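Local coordinates for protein methionine gamma-lyase (Trichomonas vaginalis, PDB 1PFF) that belongs to the pyridoxal-phosphate-dependent enzymes of the Cys/Met metabolism family, whose chains pair a larger cofactor-binding domain with a smaller C-terminal one, at residues A[222-227]-A[247-252]; A[282-287]-A[306-311]. One frame throughout, in Å; residues are numbered along the deposited sequence.

Contact 1 (A[222-227]-A[247-252]); sequences KVYYPG and MIAFDV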
loop_
_atom_site.group_PDB
_atom_site.type_symbol
_atom_site.label_atom_id
_atom_site.label_comp_id
_atom_site.label_asym_id
_atom_site.label_seq_id
_atom_site.Cartn_x
_atom_site.Cartn_y
_atom_site.Cartn_z
ATOM N N LYS A 222 36.324 6.647 -26.024
ATOM C CA LYS A 222 35.247 7.404 -26.634
ATOM C C LYS A 222 34.083 7.543 -25.647
ATOM O O LYS A 222 33.705 6.566 -25.000
ATOM C CB LYS A 222 34.826 6.714 -27.935
ATOM C CG LYS A 222 33.691 7.343 -28.683
ATOM C CD LYS A 222 33.945 8.762 -29.160
ATOM C CE LYS A 222 32.804 9.146 -30.084
ATOM N NZ LYS A 222 32.723 10.588 -30.443
ATOM N N VAL A 223 33.553 8.760 -25.509
ATOM C CA VAL A 223 32.350 8.995 -24.700
ATOM C C VAL A 223 31.113 9.153 -25.588
ATOM O O VAL A 223 31.128 9.877 -26.590
ATOM C CB VAL A 223 32.485 10.235 -23.772
ATOM C CG1 VAL A 223 31.205 10.442 -22.944
ATOM C CG2 VAL A 223 33.695 10.087 -22.860
ATOM N N TYR A 224 30.048 8.458 -25.223
ATOM C CA TYR A 224 28.792 8.543 -25.954
ATOM C C TYR A 224 27.787 9.325 -25.119
ATOM O O TYR A 224 27.277 8.830 -24.117
ATOM C CB TYR A 224 28.282 7.141 -26.295
ATOM C CG TYR A 224 29.341 6.284 -26.955
ATOM C CD1 TYR A 224 30.120 5.394 -26.208
ATOM C CD2 TYR A 224 29.573 6.376 -28.328
ATOM C CE1 TYR A 224 31.107 4.613 -26.823
ATOM C CE2 TYR A 224 30.551 5.607 -28.946
ATOM C CZ TYR A 224 31.310 4.733 -28.193
ATOM O OH TYR A 224 32.273 3.972 -28.809
ATOM N N TYR A 225 27.565 10.579 -25.502
ATOM C CA TYR A 225 26.610 11.452 -24.809
ATOM C C TYR A 225 26.105 12.525 -25.774
ATOM O O TYR A 225 26.910 13.250 -26.371
ATOM C CB TYR A 225 27.228 12.090 -23.550
ATOM C CG TYR A 225 26.219 12.925 -22.777
ATOM C CD1 TYR A 225 25.134 12.319 -22.135
ATOM C CD2 TYR A 225 26.324 14.316 -22.726
ATOM C CE1 TYR A 225 24.180 13.074 -21.436
ATOM C CE2 TYR A 225 25.372 15.092 -22.021
ATOM C CZ TYR A 225 24.301 14.458 -21.391
ATOM O OH TYR A 225 23.372 15.201 -20.699
ATOM N N PRO A 226 24.789 12.601 -25.972
ATOM C CA PRO A 226 24.204 13.543 -26.944
ATOM C C PRO A 226 24.609 15.015 -26.773
ATOM O O PRO A 226 24.647 15.734 -27.766
ATOM C CB PRO A 226 22.696 13.362 -26.743
ATOM C CG PRO A 226 22.572 11.940 -26.280
ATOM C CD PRO A 226 23.755 11.747 -25.351
ATOM N N GLY A 227 24.930 15.434 -25.550
ATOM C CA GLY A 227 25.343 16.799 -25.279
ATOM C C GLY A 227 26.759 17.176 -25.692
ATOM O O GLY A 227 27.115 18.354 -25.672
ATOM N N MET A 247 21.698 9.519 -19.346
ATOM C CA MET A 247 22.421 8.321 -19.736
ATOM C C MET A 247 23.709 8.700 -20.435
ATOM O O MET A 247 23.720 9.554 -21.324
ATOM C CB MET A 247 21.577 7.460 -20.675
ATOM C CG MET A 247 20.394 6.796 -20.005
ATOM S SD MET A 247 20.847 5.548 -18.763
ATOM C CE MET A 247 22.377 4.813 -19.433
ATOM N N ILE A 248 24.797 8.062 -20.017
ATOM C CA ILE A 248 26.073 8.181 -20.691
ATOM C C ILE A 248 26.573 6.773 -20.949
ATOM O O ILE A 248 26.320 5.861 -20.153
ATOM C CB ILE A 248 27.110 8.919 -19.804
ATOM C CG1 ILE A 248 26.660 10.357 -19.515
ATOM C CG2 ILE A 248 28.498 8.931 -20.490
ATOM C CD1 ILE A 248 27.464 11.009 -18.394
ATOM N N ALA A 249 27.274 6.594 -22.056
ATOM C CA ALA A 249 28.082 5.399 -22.204
ATOM C C ALA A 249 29.490 5.829 -22.566
ATOM O O ALA A 249 29.707 6.937 -23.056
ATOM C CB ALA A 249 27.489 4.441 -23.233
ATOM N N PHE A 250 30.457 4.975 -22.275
ATOM C CA PHE A 250 31.831 5.257 -22.650
ATOM C C PHE A 250 32.637 3.984 -22.777
ATOM O O PHE A 250 32.345 2.976 -22.112
ATOM C CB PHE A 250 32.506 6.287 -21.717
ATOM C CG PHE A 250 32.623 5.849 -20.287
ATOM C CD1 PHE A 250 31.569 6.043 -19.393
ATOM C CD2 PHE A 250 33.812 5.290 -19.810
ATOM C CE1 PHE A 250 31.691 5.651 -18.046
ATOM C CE2 PHE A 250 33.937 4.893 -18.467
ATOM C CZ PHE A 250 32.877 5.079 -17.592
ATOM N N ASP A 251 33.627 4.039 -23.665
ATOM C CA ASP A 251 34.593 2.965 -23.814
ATOM C C ASP A 251 35.783 3.178 -22.901
ATOM O O ASP A 251 36.318 4.288 -22.785
ATOM C CB ASP A 251 35.081 2.851 -25.259
ATOM C CG ASP A 251 34.014 2.346 -26.196
ATOM O OD1 ASP A 251 33.072 1.659 -25.729
ATOM O OD2 ASP A 251 34.032 2.603 -27.420
ATOM N N VAL A 252 36.175 2.102 -22.232
ATOM C CA VAL A 252 37.516 2.008 -21.694
ATOM C C VAL A 252 38.258 0.949 -22.515
ATOM O O VAL A 252 37.705 0.333 -23.439
ATOM C CB VAL A 252 37.569 1.676 -20.182
ATOM C CG1 VAL A 252 36.998 2.832 -19.339
ATOM C CG2 VAL A 252 36.872 0.344 -19.871
#
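The ring of Tyr-224 turns its edge, not a face, to the neighbouring strand: Ala-249 C, Phe-250 N and Asp-251 CG all lie in its plane. Tyr-225 has one edge neighbour of the same kind: Met-247 O lies in its ring plane, 3.2 Å from Tyr-225 CD1. The setting is an antiparallel pair at the border of the C-terminal sheet of a fold-type I PLP enzyme, where the short strand 223-224 flanks strand 247-251. Backbone bonds from Tyr-224 N to Ala-249 O (2.7 Å), from Ala-249 N back to Tyr-224 O (3.0 Å) and from Asp-251 N to Lys-222 O fix the register.

Tyr-224 has CG beside its backbone N (chi1 -51°), which swings the ring past Ala-249 and on to Asp-251. Alanine suits this place: its single methyl, CB, lies 4.1 Å from Tyr-224 CD1, beside the ring's path to Asp-251. At the far end the phenol OH of Tyr-224 donates to Asp-251 OD2 over 2.6 Å. It arrives from above the carboxylate plane, 44° out of it, and ring and carboxylate are turned 74° apart. The bond gives a partly exposed acid a defined partner and would help to steady its charge.

On the other face of the pair, Val-223 and Phe-250 form a non-hydrogen-bonded pair. Here Phe-250 contributes mainly its CB, while its ring leads away to Leu-327 of helix 316-328. The branched Val-223 touches with both methyls, CG1 at 4.0 Å from Ile-248 CG2 and CG2 against Phe-250 CB. Tyr-225 is buried against helix 183-216, and its hydroxyl bonds to Gly-245 O. Its aromatic ring touches Ile-248 obliquely, CD1 of Tyr-225 standing 3.6 Å from CG1 of Ile-248.

Contact 2 (A[282-287]-A[306-311]); sequences QHPASM and LIRLSV
Gln-282 and Arg-308 lie side by side and point the same way, their amide and guanidinium planes 62° apart. They face each other as an antiparallel hydrogen-bonded pair in the sheet of the C-terminal domain, just where strand 280-282 gives way to helix 284-287. Two backbone bonds hold the pair, Gln-282 N to Arg-308 O at 3.0 Å and Arg-308 N to Gln-282 O at 2.9 Å.

Both residues have long, flexible stems that can pack while their polar ends travel on together. Gln-282 starts with CG between its backbone N and carbonyl carbon (chi1 66°), which sets CG 3.9 Å from Arg-308 CB; the chain then runs extended and carries the amide on to the guanidinium. This amide, whose N and O are probably exchanged in the model, reaches the edge of the guanidinium near NH1. Arg-308 bends at chi3, and its NE makes a weak hydrogen bond to Asn-94 O.

Pro-284 comes across the arginine stem from the helix side, its CG 3.7 Å from Arg-308 CD. Proline suits the first turn of a helix, where a backbone N-H is not needed for helical bonding, and its ring offers a rigid apolar surface to the methylenes.

His-283, at the N-cap position, packs its side chain on helix 255-263, touching Leu-255 and Ala-258. Its carbonyl oxygen accepts from both Ser-286 N and Met-287 N. A water sits over one face of its imidazole, offset toward the rim; it accepts from Ala-285 N at 2.9 Å and donates to Leu-306 O at 2.8 Å.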
loop_
_atom_site.group_PDB
_atom_site.type_symbol
_atom_site.label_atom_id
_atom_site.label_comp_id
_atom_site.label_asym_id
_atom_site.label_seq_id
_atom_site.Cartn_x
_atom_site.Cartn_y
_atom_site.Cartn_z
ATOM N N GLN A 282 27.089 0.010 -15.058
ATOM C CA GLN A 282 27.160 -1.390 -15.442
ATOM C C GLN A 282 28.074 -1.581 -16.634
ATOM O O GLN A 282 28.350 -0.643 -17.389
ATOM C CB GLN A 282 25.768 -1.942 -15.772
ATOM C CG GLN A 282 25.137 -1.315 -17.004
ATOM C CD GLN A 282 23.806 -1.938 -17.379
ATOM O OE1 GLN A 282 23.074 -2.432 -16.514
ATOM N NE2 GLN A 282 23.480 -1.903 -18.666
ATOM N N HIS A 283 28.527 -2.818 -16.791
ATOM C CA HIS A 283 29.281 -3.245 -17.962
ATOM C C HIS A 283 28.408 -4.326 -18.577
ATOM O O HIS A 283 28.388 -5.457 -18.082
ATOM C CB HIS A 283 30.636 -3.801 -17.535
ATOM C CG HIS A 283 31.411 -4.434 -18.648
ATOM N ND1 HIS A 283 32.148 -3.702 -19.555
ATOM C CD2 HIS A 283 31.571 -5.731 -18.996
ATOM C CE1 HIS A 283 32.728 -4.521 -20.413
ATOM N NE2 HIS A 283 32.390 -5.758 -20.100
ATOM N N PRO A 284 27.642 -3.960 -19.604
ATOM C CA PRO A 284 26.626 -4.858 -20.172
ATOM C C PRO A 284 27.153 -6.228 -20.610
ATOM O O PRO A 284 26.503 -7.226 -20.309
ATOM C CB PRO A 284 26.097 -4.073 -21.379
ATOM C CG PRO A 284 26.374 -2.639 -21.043
ATOM C CD PRO A 284 27.655 -2.645 -20.272
ATOM N N ALA A 285 28.295 -6.280 -21.293
ATOM C CA ALA A 285 28.802 -7.545 -21.842
ATOM C C ALA A 285 29.097 -8.617 -20.787
ATOM O O ALA A 285 29.110 -9.815 -21.097
ATOM C CB ALA A 285 30.019 -7.305 -22.709
ATOM N N SER A 286 29.339 -8.187 -19.551
ATOM C CA SER A 286 29.574 -9.118 -18.449
ATOM C C SER A 286 28.420 -9.172 -17.455
ATOM O O SER A 286 28.244 -10.183 -16.762
ATOM C CB SER A 286 30.873 -8.774 -17.715
ATOM O OG SER A 286 30.721 -7.596 -16.947
ATOM N N MET A 287 27.630 -8.101 -17.387
ATOM C CA MET A 287 26.609 -7.990 -16.343
ATOM C C MET A 287 25.180 -8.301 -16.785
ATOM O O MET A 287 24.407 -8.870 -16.013
ATOM C CB MET A 287 26.692 -6.629 -15.642
ATOM C CG MET A 287 27.907 -6.502 -14.741
ATOM S SD MET A 287 28.181 -4.839 -14.106
ATOM C CE MET A 287 26.761 -4.628 -12.997
ATOM N N LEU A 306 32.407 -1.410 -23.476
ATOM C CA LEU A 306 31.357 -0.453 -23.110
ATOM C C LEU A 306 30.887 -0.475 -21.654
ATOM O O LEU A 306 30.513 -1.518 -21.129
ATOM C CB LEU A 306 30.145 -0.596 -24.033
ATOM C CG LEU A 306 29.177 0.596 -23.985
ATOM C CD1 LEU A 306 29.718 1.779 -24.791
ATOM C CD2 LEU A 306 27.795 0.181 -24.473
ATOM N N ILE A 307 30.907 0.701 -21.024
ATOM C CA ILE A 307 30.301 0.921 -19.713
ATOM C C ILE A 307 29.097 1.852 -19.883
ATOM O O ILE A 307 29.174 2.844 -20.608
ATOM C CB ILE A 307 31.328 1.542 -18.729
ATOM C CG1 ILE A 307 32.436 0.544 -18.405
ATOM C CG2 ILE A 307 30.634 1.983 -17.433
ATOM C CD1 ILE A 307 33.681 1.166 -17.786
ATOM N N ARG A 308 27.982 1.520 -19.233
ATOM C CA ARG A 308 26.794 2.373 -19.272
ATOM C C ARG A 308 26.607 2.994 -17.910
ATOM O O ARG A 308 26.639 2.294 -16.884
ATOM C CB ARG A 308 25.545 1.569 -19.618
ATOM C CG ARG A 308 25.435 1.108 -21.062
ATOM C CD ARG A 308 24.171 0.290 -21.326
ATOM N NE ARG A 308 22.978 1.123 -21.499
ATOM C CZ ARG A 308 21.800 0.893 -20.919
ATOM N NH1 ARG A 308 21.630 -0.150 -20.110
ATOM N NH2 ARG A 308 20.780 1.711 -21.146
ATOM N N LEU A 309 26.400 4.306 -17.907
ATOM C CA LEU A 309 26.264 5.067 -16.676
ATOM C C LEU A 309 24.953 5.841 -16.698
ATOM O O LEU A 309 24.696 6.623 -17.622
ATOM C CB LEU A 309 27.459 6.019 -16.514
ATOM C CG LEU A 309 27.378 7.131 -15.458
ATOM C CD1 LEU A 309 27.243 6.554 -14.038
ATOM C CD2 LEU A 309 28.600 8.033 -15.561
ATOM N N SER A 310 24.119 5.587 -15.691
ATOM C CA SER A 310 22.908 6.346 -15.484
ATOM C C SER A 310 23.197 7.365 -14.385
ATOM O O SER A 310 23.358 6.996 -13.224
ATOM C CB SER A 310 21.782 5.397 -15.068
ATOM O OG SER A 310 20.619 6.106 -14.749
ATOM N N VAL A 311 23.283 8.639 -14.758
ATOM C CA VAL A 311 23.679 9.698 -13.818
ATOM C C VAL A 311 22.495 10.086 -12.932
ATOM O O VAL A 311 21.392 10.326 -13.428
ATOM C CB VAL A 311 24.241 10.939 -14.566
ATOM C CG1 VAL A 311 24.688 12.039 -13.588
ATOM C CG2 VAL A 311 25.394 10.542 -15.488
HETATM O O HOH W 1 29.880 -4.009 -22.294
#

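Contacts 1 and 2 follow one another along the chain but adjoin in space, their centres about 11 Å apart. Strands 247-251 and 306-310 are antiparallel neighbours in one sheet, whose order is 223-224, 247-251, 306-310, 280-282, 269-270. Probable hydrogen bonds join these two strands, from Leu-309 N to Ile-248 O (2.7 Å) and from Ile-307 N to Phe-250 O (2.9 Å). Side chains add to the seam: Asp-251 OD1 of contact 1 packs 3.5 Å from Leu-306 CD1 of contact 2. A 1,2-ethanediol, probably from the crystallisation liquor, lies about 3 Å from the side chain of Val-223 in contact 1.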